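Local coordinates for putative iron-uptake ABC transport system,periplasmic iron-binding protein (Campylobacter jejuni, PDB 3E13) that binds ferric iron in the periplasm and probably delivers it to an ABC transporter for iron uptake, at residues Arg102-Ile116 with Val186-Tyr199. Numbering follows the deposited sequence.
Sequences RARIIAYNKNTNIDI and VFAGEAKFAVMNTY. With FE (Fe (III) ion), chain B.
Val186, in the last turn of helix 179-188, sets CG1 3.4 Å from Asn109 N. A water bridges that same N-H to Lys192 O, just before strand 193-197. The Phe193 ring takes Ile114 CD1 obliquely at CZ (3.5 Å) and Ile116 CG2 at its edge, while Ile106 CG2 packs on Phe193 CB and CD1. Ala194 and Ala107 form an antiparallel hydrogen-bonded pair. Val195 and Ile106 form a non-hydrogen-bonded pair, and Val195 CG1 lies 3.6 Å from Arg104 NE. Met196 is hydrogen-bonded to Ile105 through both backbones, and its SD lies 3.6 Å from Ala107 CB. Asn197 OD1 accepts a weak bond from Arg104 NH1, which also forms a salt bridge with Asp179. Asn197 ND2 donates to Tyr199 OH at 2.9 Å, nearly straight and in the amide plane. Thr198 N donates to Ala103 O. Tyr199 OH binds the iron at 2.1 Å. The Arg102 chain bends at chi2 (-97°) and chi3 (-61°), which puts its guanidinium centre under Tyr199 CE2, the planes 37° apart; Glu272 forms a salt bridge with NH2. His11, Tyr12, Tyr143 and Tyr200 complete the site. In this solute-binding protein fold, strand 193-197 thus leads straight to an iron ligand on helix 198-205. The strand lies between strands 97-109 and 134-135, with helix 142-155 against Val195 and Asn197.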
loop_
_atom_site.group_PDB
_atom_site.type_symbol
_atom_site.label_atom_id
_atom_site.label_comp_id
_atom_site.label_asym_id
_atom_site.label_seq_id
_atom_site.Cartn_x
_atom_site.Cartn_y
_atom_site.Cartn_z
ATOM N N ARG A 102 5.312 0.842 -3.044
ATOM C CA ARG A 102 5.072 2.137 -2.383
ATOM C C ARG A 102 5.816 2.156 -1.045
ATOM O O ARG A 102 6.091 1.134 -0.497
ATOM C CB ARG A 102 3.558 2.384 -2.215
ATOM C CG ARG A 102 2.814 1.249 -1.489
ATOM C CD ARG A 102 2.124 0.226 -2.446
ATOM N NE ARG A 102 1.118 0.849 -3.282
ATOM C CZ ARG A 102 -0.079 1.307 -2.903
ATOM N NH1 ARG A 102 -0.468 1.217 -1.649
ATOM N NH2 ARG A 102 -0.915 1.811 -3.793
ATOM N N ALA A 103 6.169 3.327 -0.541
ATOM C CA ALA A 103 6.908 3.454 0.693
ATOM C C ALA A 103 6.048 4.229 1.713
ATOM O O ALA A 103 5.419 5.227 1.344
ATOM C CB ALA A 103 8.222 4.194 0.433
ATOM N N ARG A 104 6.014 3.745 2.963
ATOM C CA ARG A 104 5.267 4.396 4.008
ATOM C C ARG A 104 6.276 5.262 4.783
ATOM O O ARG A 104 7.172 4.756 5.490
ATOM C CB ARG A 104 4.537 3.389 4.892
ATOM C CG ARG A 104 3.456 4.041 5.735
ATOM C CD ARG A 104 2.335 3.125 6.022
ATOM N NE ARG A 104 1.183 3.787 6.633
ATOM C CZ ARG A 104 0.270 4.509 5.972
ATOM N NH1 ARG A 104 0.406 4.711 4.678
ATOM N NH2 ARG A 104 -0.761 5.086 6.596
ATOM N N ILE A 105 6.127 6.569 4.608
ATOM C CA ILE A 105 7.094 7.538 5.124
ATOM C C ILE A 105 6.495 8.432 6.161
ATOM O O ILE A 105 5.305 8.291 6.527
ATOM C CB ILE A 105 7.723 8.342 3.938
ATOM C CG1 ILE A 105 6.669 9.051 3.080
ATOM C CG2 ILE A 105 8.498 7.326 3.019
ATOM C CD1 ILE A 105 6.005 10.249 3.722
ATOM N N ILE A 106 7.294 9.358 6.670
ATOM C CA ILE A 106 6.783 10.330 7.652
ATOM C C ILE A 106 6.855 11.691 6.950
ATOM O O ILE A 106 7.927 12.121 6.508
ATOM C CB ILE A 106 7.604 10.320 8.930
ATOM C CG1 ILE A 106 7.558 8.963 9.620
ATOM C CG2 ILE A 106 7.099 11.413 9.925
ATOM C CD1 ILE A 106 8.666 8.761 10.674
ATOM N N ALA A 107 5.713 12.348 6.814
ATOM C CA ALA A 107 5.649 13.627 6.106
ATOM C C ALA A 107 5.614 14.771 7.121
ATOM O O ALA A 107 5.000 14.627 8.189
ATOM C CB ALA A 107 4.453 13.681 5.156
ATOM N N TYR A 108 6.313 15.869 6.801
ATOM C CA TYR A 108 6.261 17.106 7.612
ATOM C C TYR A 108 5.891 18.294 6.712
ATOM O O TYR A 108 5.881 18.158 5.494
ATOM C CB TYR A 108 7.567 17.350 8.341
ATOM C CG TYR A 108 8.744 17.545 7.434
ATOM C CD1 TYR A 108 9.206 18.812 7.130
ATOM C CD2 TYR A 108 9.406 16.464 6.893
ATOM C CE1 TYR A 108 10.287 18.977 6.291
ATOM C CE2 TYR A 108 10.499 16.632 6.071
ATOM C CZ TYR A 108 10.904 17.900 5.745
ATOM O OH TYR A 108 12.010 18.097 4.901
ATOM N N ASN A 109 5.626 19.449 7.322
ATOM C CA ASN A 109 5.312 20.664 6.574
ATOM C C ASN A 109 6.607 21.420 6.274
ATOM O O ASN A 109 7.218 22.039 7.162
ATOM C CB ASN A 109 4.339 21.536 7.385
ATOM C CG ASN A 109 3.701 22.621 6.563
ATOM O OD1 ASN A 109 2.458 22.853 6.624
ATOM N ND2 ASN A 109 4.498 23.298 5.801
ATOM N N LYS A 110 7.053 21.341 5.032
ATOM C CA LYS A 110 8.312 21.941 4.638
ATOM C C LYS A 110 8.208 23.477 4.463
ATOM O O LYS A 110 9.215 24.139 4.158
ATOM C CB LYS A 110 8.848 21.221 3.402
ATOM C CG LYS A 110 8.147 21.577 2.157
ATOM C CD LYS A 110 8.721 20.850 0.940
ATOM C CE LYS A 110 7.904 21.021 -0.265
ATOM N NZ LYS A 110 8.522 20.397 -1.537
ATOM N N ASN A 111 6.998 24.029 4.620
ATOM C CA ASN A 111 6.798 25.467 4.687
ATOM C C ASN A 111 6.787 25.976 6.117
ATOM O O ASN A 111 6.383 27.102 6.380
ATOM C CB ASN A 111 5.585 25.889 3.837
ATOM C CG ASN A 111 5.776 25.523 2.364
ATOM O OD1 ASN A 111 6.932 25.505 1.846
ATOM N ND2 ASN A 111 4.691 25.237 1.681
ATOM N N THR A 112 7.297 25.152 7.047
ATOM C CA THR A 112 7.605 25.555 8.407
ATOM C C THR A 112 9.049 25.231 8.714
ATOM O O THR A 112 9.707 24.432 7.994
ATOM C CB THR A 112 6.722 24.827 9.439
ATOM O OG1 THR A 112 7.058 23.433 9.472
ATOM C CG2 THR A 112 5.273 24.928 9.089
ATOM N N ASN A 113 9.539 25.893 9.762
ATOM C CA ASN A 113 10.805 25.570 10.370
ATOM C C ASN A 113 10.435 24.520 11.364
ATOM O O ASN A 113 9.617 24.777 12.268
ATOM C CB ASN A 113 11.432 26.758 11.077
ATOM C CG ASN A 113 11.724 27.898 10.131
ATOM O OD1 ASN A 113 12.286 27.692 9.056
ATOM N ND2 ASN A 113 11.390 29.125 10.558
ATOM N N ILE A 114 10.858 23.301 11.084
ATOM C CA ILE A 114 10.571 22.162 11.968
ATOM C C ILE A 114 11.847 21.392 12.087
ATOM O O ILE A 114 12.524 21.126 11.100
ATOM C CB ILE A 114 9.393 21.269 11.470
ATOM C CG1 ILE A 114 9.281 20.051 12.392
ATOM C CG2 ILE A 114 9.534 20.903 9.970
ATOM C CD1 ILE A 114 8.024 19.295 12.289
ATOM N N ASP A 115 12.187 21.043 13.319
ATOM C CA ASP A 115 13.356 20.251 13.616
ATOM C C ASP A 115 12.960 18.772 13.390
ATOM O O ASP A 115 12.069 18.234 14.047
ATOM C CB ASP A 115 13.755 20.501 15.082
ATOM C CG ASP A 115 14.998 19.786 15.475
ATOM O OD1 ASP A 115 15.572 19.056 14.644
ATOM O OD2 ASP A 115 15.493 19.903 16.622
ATOM N N ILE A 116 13.555 18.161 12.387
ATOM C CA ILE A 116 13.304 16.755 12.082
ATOM C C ILE A 116 14.520 15.900 12.475
ATOM O O ILE A 116 14.564 14.701 12.191
ATOM C CB ILE A 116 12.968 16.595 10.578
ATOM C CG1 ILE A 116 14.136 16.994 9.664
ATOM C CG2 ILE A 116 11.744 17.406 10.217
ATOM C CD1 ILE A 116 13.976 16.560 8.173
ATOM N N VAL A 186 -1.342 18.028 8.401
ATOM C CA VAL A 186 0.002 18.619 8.400
ATOM C C VAL A 186 0.094 19.962 7.676
ATOM O O VAL A 186 0.691 20.914 8.184
ATOM C CB VAL A 186 1.020 17.581 7.819
ATOM C CG1 VAL A 186 2.432 18.207 7.562
ATOM C CG2 VAL A 186 1.122 16.452 8.756
ATOM N N PHE A 187 -0.555 20.033 6.518
ATOM C CA PHE A 187 -0.703 21.287 5.791
ATOM C C PHE A 187 -1.311 22.383 6.700
ATOM O O PHE A 187 -0.834 23.503 6.704
ATOM C CB PHE A 187 -1.593 21.061 4.583
ATOM C CG PHE A 187 -2.049 22.322 3.940
ATOM C CD1 PHE A 187 -1.153 23.074 3.211
ATOM C CD2 PHE A 187 -3.365 22.747 4.046
ATOM C CE1 PHE A 187 -1.573 24.259 2.595
ATOM C CE2 PHE A 187 -3.777 23.902 3.448
ATOM C CZ PHE A 187 -2.871 24.672 2.739
ATOM N N ALA A 188 -2.344 22.035 7.470
ATOM C CA ALA A 188 -3.171 22.960 8.241
ATOM C C ALA A 188 -2.536 23.314 9.588
ATOM O O ALA A 188 -3.033 24.186 10.291
ATOM C CB ALA A 188 -4.531 22.330 8.461
ATOM N N GLY A 189 -1.452 22.630 9.939
ATOM C CA GLY A 189 -0.737 22.838 11.192
ATOM C C GLY A 189 -1.415 22.187 12.402
ATOM O O GLY A 189 -1.181 22.616 13.553
ATOM N N GLU A 190 -2.255 21.185 12.167
ATOM C CA GLU A 190 -2.924 20.466 13.245
ATOM C C GLU A 190 -2.021 19.372 13.843
ATOM O O GLU A 190 -2.276 18.838 14.925
ATOM C CB GLU A 190 -4.281 19.853 12.793
ATOM C CG GLU A 190 -4.926 19.023 13.918
ATOM C CD GLU A 190 -6.425 18.743 13.793
ATOM O OE1 GLU A 190 -6.822 18.148 12.772
ATOM O OE2 GLU A 190 -7.200 19.066 14.788
ATOM N N ALA A 191 -0.949 19.034 13.137
ATOM C CA ALA A 191 0.003 18.036 13.583
ATOM C C ALA A 191 1.294 18.298 12.845
ATOM O O ALA A 191 1.280 18.909 11.755
ATOM C CB ALA A 191 -0.511 16.637 13.235
ATOM N N LYS A 192 2.409 17.895 13.413
ATOM C CA LYS A 192 3.680 18.091 12.747
ATOM C C LYS A 192 4.103 16.975 11.791
ATOM O O LYS A 192 4.808 17.246 10.819
ATOM C CB LYS A 192 4.781 18.263 13.754
ATOM C CG LYS A 192 4.618 19.541 14.638
ATOM C CD LYS A 192 5.787 19.640 15.605
ATOM C CE LYS A 192 5.499 20.510 16.820
ATOM N NZ LYS A 192 5.781 21.921 16.531
ATOM N N PHE A 193 3.663 15.756 12.040
ATOM C CA PHE A 193 4.138 14.595 11.285
ATOM C C PHE A 193 2.957 13.705 10.965
ATOM O O PHE A 193 2.150 13.416 11.845
ATOM C CB PHE A 193 5.155 13.781 12.092
ATOM C CG PHE A 193 6.410 14.562 12.470
ATOM C CD1 PHE A 193 7.367 14.824 11.541
ATOM C CD2 PHE A 193 6.608 14.992 13.766
ATOM C CE1 PHE A 193 8.519 15.514 11.893
ATOM C CE2 PHE A 193 7.751 15.672 14.132
ATOM C CZ PHE A 193 8.704 15.956 13.184
ATOM N N ALA A 194 2.882 13.257 9.715
ATOM C CA ALA A 194 1.902 12.306 9.268
ATOM C C ALA A 194 2.561 11.042 8.758
ATOM O O ALA A 194 3.488 11.132 7.956
ATOM C CB ALA A 194 1.099 12.901 8.167
ATOM N N VAL A 195 2.031 9.901 9.152
ATOM C CA VAL A 195 2.409 8.619 8.545
ATOM C C VAL A 195 1.596 8.442 7.274
ATOM O O VAL A 195 0.354 8.460 7.321
ATOM C CB VAL A 195 2.193 7.473 9.530
ATOM C CG1 VAL A 195 2.579 6.166 8.886
ATOM C CG2 VAL A 195 2.982 7.712 10.864
ATOM N N MET A 196 2.270 8.340 6.127
ATOM C CA MET A 196 1.585 8.235 4.850
ATOM C C MET A 196 2.441 7.630 3.719
ATOM O O MET A 196 3.660 7.655 3.782
ATOM C CB MET A 196 1.053 9.613 4.399
ATOM C CG MET A 196 2.139 10.663 4.104
ATOM S SD MET A 196 1.531 12.284 3.582
ATOM C CE MET A 196 0.650 11.827 2.161
ATOM N N ASN A 197 1.787 7.140 2.671
ATOM C CA ASN A 197 2.466 6.541 1.536
ATOM C C ASN A 197 2.912 7.627 0.556
ATOM O O ASN A 197 2.296 8.701 0.391
ATOM C CB ASN A 197 1.585 5.542 0.788
ATOM C CG ASN A 197 1.335 4.255 1.546
ATOM O OD1 ASN A 197 2.097 3.869 2.464
ATOM N ND2 ASN A 197 0.268 3.548 1.148
ATOM N N THR A 198 4.039 7.366 -0.082
ATOM C CA THR A 198 4.658 8.324 -0.953
ATOM C C THR A 198 3.788 8.782 -2.115
ATOM O O THR A 198 3.772 9.979 -2.471
ATOM C CB THR A 198 5.944 7.735 -1.558
ATOM O OG1 THR A 198 5.726 6.362 -1.976
ATOM C CG2 THR A 198 7.109 7.697 -0.581
ATOM N N TYR A 199 3.091 7.836 -2.749
ATOM C CA TYR A 199 2.323 8.157 -3.955
ATOM C C TYR A 199 1.245 9.194 -3.697
ATOM O O TYR A 199 0.891 9.949 -4.563
ATOM C CB TYR A 199 1.761 6.900 -4.647
ATOM C CG TYR A 199 0.893 6.086 -3.772
ATOM C CD1 TYR A 199 -0.460 6.349 -3.691
ATOM C CD2 TYR A 199 1.434 5.088 -2.968
ATOM C CE1 TYR A 199 -1.245 5.662 -2.829
ATOM C CE2 TYR A 199 0.639 4.378 -2.097
ATOM C CZ TYR A 199 -0.693 4.650 -2.045
ATOM O OH TYR A 199 -1.516 3.971 -1.152
HETATM FE FE FE B . -3.583 3.787 -1.217
HETATM O O HOH W 1 5.502 19.769 10.089
#